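Long-range contact in D-hydantoinase (Ralstonia pickettii, PDB 1NFG), which probably hydrolyses the cyclic amide bond of D-hydantoin derivatives stereospecifically, with two zinc ions bound per subunit: residues F73-T85 with W107-Y121. Numbering follows the deposited sequence.
Sequences FATATVAAACGGT and WDGMAGGKSAIDYGY
Phe73 packs its ring against Ala111, whose CB lies over the centre of one face, 3.6 Å from the ring centroid, a CH-pi contact. The same ring turns its edge toward the face of Tyr119 in a T-shaped pair, planes at 71°, with Phe73 CE1 lying 3.9 Å from Tyr119 CG. One aromatic residue at a helix start thus meets both the end of helix 100-111 and strand 118-124. Ala111 CB also rests over a face of Tyr119, toward the rim, and so fills the angle between the two rings. At its edge, Phe73 CE2 meets Trp107 CD1 at 3.8 Å, the two side chains crossing nearly at right angles; the indole NE1 hydrogen-bonds to Asp90.

One turn along helix 73-82, the polar link is made by Thr77. With OG1 set between the backbone N and the carbonyl carbon (chi1 51°), the hydroxyl donates to Phe73 O at 2.7 Å, in the carbonyl plane, and accepts an almost straight bond from Ala116 N, 172° at the hydrogen and 2.9 Å from Ala116 N to Thr77 OG1. Donating and accepting at once, this buried oxygen ties the first helical turn to the loop before strand 118-124. Beyond it, Ile117 extends CD1 to Ala80 CB at 3.6 Å, while its CG2 branch meets Ala81.

Farther out, Glu61 accepts from Phe73 N, and a Schellman motif at Gly84 ends the helix and leads into strand 85-93. That strand pairs in parallel with strand 118-124, and Ile88 lies beside both Ala80 and Tyr119. Within the TIM-barrel fold of this amidohydrolase, helix 73-82 packs against the end of helix 100-111 and the loop leading into strand 118-124; Ile434 of strand 432-436 touches Ala81 and Ile117, and Tyr440 of strand 439-440 touches Val78 and Ala116.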
loop_
_atom_site.group_PDB
_atom_site.type_symbol
_atom_site.label_atom_id
_atom_site.label_comp_id
_atom_site.label_asym_id
_atom_site.label_seq_id
_atom_site.Cartn_x
_atom_site.Cartn_y
_atom_site.Cartn_z
ATOM N N PHE A 73 26.489 12.610 -33.395
ATOM C CA PHE A 73 26.690 11.186 -33.209
ATOM C C PHE A 73 28.182 10.881 -33.028
ATOM O O PHE A 73 28.550 9.938 -32.331
ATOM C CB PHE A 73 26.136 10.437 -34.411
ATOM C CG PHE A 73 25.220 9.316 -34.049
ATOM C CD1 PHE A 73 25.727 8.107 -33.587
ATOM C CD2 PHE A 73 23.844 9.463 -34.176
ATOM C CE1 PHE A 73 24.869 7.052 -33.259
ATOM C CE2 PHE A 73 22.979 8.423 -33.853
ATOM C CZ PHE A 73 23.489 7.215 -33.395
ATOM N N ALA A 74 29.034 11.696 -33.644
ATOM C CA ALA A 74 30.478 11.507 -33.562
ATOM C C ALA A 74 31.085 11.987 -32.247
ATOM O O ALA A 74 31.848 11.261 -31.617
ATOM C CB ALA A 74 31.153 12.206 -34.722
ATOM N N THR A 75 30.765 13.211 -31.842
ATOM C CA THR A 75 31.303 13.760 -30.601
ATOM C C THR A 75 30.822 13.009 -29.365
ATOM O O THR A 75 31.555 12.878 -28.387
ATOM C CB THR A 75 30.918 15.241 -30.417
ATOM O OG1 THR A 75 29.497 15.386 -30.546
ATOM C CG2 THR A 75 31.616 16.106 -31.439
ATOM N N ALA A 76 29.586 12.524 -29.403
ATOM C CA ALA A 76 29.035 11.806 -28.259
ATOM C C ALA A 76 29.639 10.414 -28.100
ATOM O O ALA A 76 30.113 10.067 -27.016
ATOM C CB ALA A 76 27.511 11.709 -28.379
ATOM N N THR A 77 29.621 9.623 -29.175
ATOM C CA THR A 77 30.169 8.268 -29.129
ATOM C C THR A 77 31.630 8.260 -28.702
ATOM O O THR A 77 32.089 7.309 -28.079
ATOM C CB THR A 77 30.050 7.549 -30.485
ATOM O OG1 THR A 77 30.582 8.384 -31.519
ATOM C CG2 THR A 77 28.595 7.212 -30.784
ATOM N N VAL A 78 32.369 9.312 -29.030
ATOM C CA VAL A 78 33.761 9.360 -28.621
ATOM C C VAL A 78 33.805 9.519 -27.107
ATOM O O VAL A 78 34.597 8.856 -26.430
ATOM C CB VAL A 78 34.526 10.533 -29.301
ATOM C CG1 VAL A 78 35.884 10.758 -28.625
ATOM C CG2 VAL A 78 34.739 10.212 -30.775
ATOM N N ALA A 79 32.950 10.392 -26.578
ATOM C CA ALA A 79 32.887 10.619 -25.138
ATOM C C ALA A 79 32.438 9.323 -24.461
ATOM O O ALA A 79 32.961 8.932 -23.415
ATOM C CB ALA A 79 31.914 11.743 -24.825
ATOM N N ALA A 80 31.474 8.649 -25.077
ATOM C CA ALA A 80 30.970 7.399 -24.538
ATOM C C ALA A 80 32.124 6.411 -24.356
ATOM O O ALA A 80 32.270 5.801 -23.294
ATOM C CB ALA A 80 29.917 6.815 -25.471
ATOM N N ALA A 81 32.943 6.262 -25.391
ATOM C CA ALA A 81 34.072 5.340 -25.348
ATOM C C ALA A 81 35.030 5.700 -24.227
ATOM O O ALA A 81 35.465 4.836 -23.469
ATOM C CB ALA A 81 34.806 5.351 -26.680
ATOM N N CYS A 82 35.362 6.980 -24.128
ATOM C CA CYS A 82 36.275 7.434 -23.094
ATOM C C CYS A 82 35.680 7.210 -21.714
ATOM O O CYS A 82 36.391 7.256 -20.709
ATOM C CB CYS A 82 36.598 8.917 -23.287
ATOM S SG CYS A 82 37.625 9.262 -24.738
ATOM N N GLY A 83 34.372 6.967 -21.670
ATOM C CA GLY A 83 33.700 6.744 -20.407
ATOM C C GLY A 83 33.468 5.276 -20.113
ATOM O O GLY A 83 32.836 4.926 -19.111
ATOM N N GLY A 84 33.960 4.413 -20.993
ATOM C CA GLY A 84 33.808 2.986 -20.790
ATOM C C GLY A 84 32.563 2.379 -21.395
ATOM O O GLY A 84 32.259 1.215 -21.131
ATOM N N THR A 85 31.838 3.148 -22.203
ATOM C CA THR A 85 30.616 2.636 -22.826
ATOM C C THR A 85 30.871 2.319 -24.293
ATOM O O THR A 85 31.259 3.195 -25.066
ATOM C CB THR A 85 29.463 3.656 -22.694
ATOM O OG1 THR A 85 29.104 3.784 -21.311
ATOM C CG2 THR A 85 28.243 3.203 -23.484
ATOM N N TRP A 107 18.549 8.822 -39.439
ATOM C CA TRP A 107 19.455 8.434 -38.371
ATOM C C TRP A 107 20.695 7.776 -38.958
ATOM O O TRP A 107 21.819 8.130 -38.588
ATOM C CB TRP A 107 18.742 7.519 -37.355
ATOM C CG TRP A 107 18.659 8.170 -36.003
ATOM C CD1 TRP A 107 19.378 7.842 -34.890
ATOM C CD2 TRP A 107 17.955 9.378 -35.679
ATOM N NE1 TRP A 107 19.182 8.776 -33.901
ATOM C CE2 TRP A 107 18.315 9.731 -34.359
ATOM C CE3 TRP A 107 17.064 10.202 -36.381
ATOM C CZ2 TRP A 107 17.818 10.876 -33.725
ATOM C CZ3 TRP A 107 16.570 11.343 -35.750
ATOM C CH2 TRP A 107 16.951 11.667 -34.435
ATOM N N ASP A 108 20.497 6.838 -39.881
ATOM C CA ASP A 108 21.634 6.189 -40.523
ATOM C C ASP A 108 22.570 7.264 -41.083
ATOM O O ASP A 108 23.795 7.144 -41.002
ATOM C CB ASP A 108 21.174 5.277 -41.654
ATOM C CG ASP A 108 20.477 4.031 -41.150
ATOM O OD1 ASP A 108 20.910 3.487 -40.103
ATOM O OD2 ASP A 108 19.507 3.580 -41.807
ATOM N N GLY A 109 21.994 8.324 -41.640
ATOM C CA GLY A 109 22.819 9.382 -42.179
ATOM C C GLY A 109 23.715 9.966 -41.110
ATOM O O GLY A 109 24.884 10.259 -41.353
ATOM N N MET A 110 23.171 10.129 -39.910
ATOM C CA MET A 110 23.936 10.694 -38.805
ATOM C C MET A 110 24.940 9.725 -38.176
ATOM O O MET A 110 26.042 10.127 -37.798
ATOM C CB MET A 110 22.987 11.186 -37.718
ATOM C CG MET A 110 22.092 12.337 -38.130
ATOM S SD MET A 110 20.855 12.697 -36.851
ATOM C CE MET A 110 19.580 11.627 -37.407
ATOM N N ALA A 111 24.559 8.457 -38.059
ATOM C CA ALA A 111 25.425 7.461 -37.437
ATOM C C ALA A 111 26.443 6.819 -38.379
ATOM O O ALA A 111 27.644 6.793 -38.081
ATOM C CB ALA A 111 24.571 6.379 -36.785
ATOM N N GLY A 112 25.953 6.293 -39.502
ATOM C CA GLY A 112 26.813 5.645 -40.477
ATOM C C GLY A 112 28.182 6.275 -40.682
ATOM O O GLY A 112 28.300 7.458 -41.030
ATOM N N GLY A 113 29.219 5.474 -40.456
ATOM C CA GLY A 113 30.585 5.934 -40.619
ATOM C C GLY A 113 31.005 7.066 -39.707
ATOM O O GLY A 113 32.031 7.697 -39.955
ATOM N N LYS A 114 30.244 7.327 -38.644
ATOM C CA LYS A 114 30.597 8.425 -37.743
ATOM C C LYS A 114 30.606 8.068 -36.260
ATOM O O LYS A 114 31.085 8.857 -35.439
ATOM C CB LYS A 114 29.655 9.605 -37.977
ATOM C CG LYS A 114 29.448 9.932 -39.446
ATOM C CD LYS A 114 28.520 11.113 -39.620
ATOM C CE LYS A 114 28.047 11.249 -41.060
ATOM N NZ LYS A 114 27.238 12.487 -41.227
ATOM N N SER A 115 30.086 6.888 -35.920
ATOM C CA SER A 115 30.033 6.421 -34.530
ATOM C C SER A 115 31.315 5.751 -34.072
ATOM O O SER A 115 31.760 4.775 -34.682
ATOM C CB SER A 115 28.905 5.411 -34.343
ATOM O OG SER A 115 27.650 6.001 -34.583
ATOM N N ALA A 116 31.895 6.255 -32.985
ATOM C CA ALA A 116 33.117 5.671 -32.444
ATOM C C ALA A 116 32.825 4.282 -31.872
ATOM O O ALA A 116 33.714 3.429 -31.829
ATOM C CB ALA A 116 33.694 6.567 -31.362
ATOM N N ILE A 117 31.580 4.063 -31.444
ATOM C CA ILE A 117 31.162 2.791 -30.852
ATOM C C ILE A 117 29.895 2.269 -31.523
ATOM O O ILE A 117 29.250 2.984 -32.287
ATOM C CB ILE A 117 30.875 2.942 -29.340
ATOM C CG1 ILE A 117 29.633 3.826 -29.146
ATOM C CG2 ILE A 117 32.089 3.550 -28.637
ATOM C CD1 ILE A 117 29.247 4.109 -27.700
ATOM N N ASP A 118 29.544 1.021 -31.220
ATOM C CA ASP A 118 28.360 0.386 -31.789
ATOM C C ASP A 118 27.074 1.038 -31.290
ATOM O O ASP A 118 27.051 1.650 -30.218
ATOM C CB ASP A 118 28.385 -1.117 -31.484
ATOM C CG ASP A 118 29.415 -1.864 -32.336
ATOM O OD1 ASP A 118 30.289 -1.191 -32.922
ATOM O OD2 ASP A 118 29.358 -3.112 -32.423
ATOM N N TYR A 119 26.005 0.915 -32.073
ATOM C CA TYR A 119 24.737 1.546 -31.722
ATOM C C TYR A 119 23.513 0.858 -32.313
ATOM O O TYR A 119 23.586 0.225 -33.369
ATOM C CB TYR A 119 24.759 3.001 -32.191
ATOM C CG TYR A 119 24.973 3.127 -33.684
ATOM C CD1 TYR A 119 23.913 2.965 -34.578
ATOM C CD2 TYR A 119 26.254 3.308 -34.209
ATOM C CE1 TYR A 119 24.125 2.970 -35.960
ATOM C CE2 TYR A 119 26.478 3.314 -35.589
ATOM C CZ TYR A 119 25.410 3.141 -36.455
ATOM O OH TYR A 119 25.635 3.121 -37.813
ATOM N N GLY A 120 22.391 0.995 -31.608
ATOM C CA GLY A 120 21.124 0.432 -32.045
ATOM C C GLY A 120 20.135 1.584 -32.000
ATOM O O GLY A 120 20.518 2.687 -31.598
ATOM N N TYR A 121 18.885 1.366 -32.406
ATOM C CA TYR A 121 17.904 2.457 -32.373
ATOM C C TYR A 121 16.610 2.107 -31.667
ATOM O O TYR A 121 16.151 0.968 -31.711
ATOM C CB TYR A 121 17.466 2.906 -33.779
ATOM C CG TYR A 121 18.520 3.367 -34.764
ATOM C CD1 TYR A 121 19.639 4.095 -34.355
ATOM C CD2 TYR A 121 18.355 3.118 -36.130
ATOM C CE1 TYR A 121 20.569 4.561 -35.290
ATOM C CE2 TYR A 121 19.274 3.579 -37.070
ATOM C CZ TYR A 121 20.377 4.295 -36.648
ATOM O OH TYR A 121 21.295 4.722 -37.582
#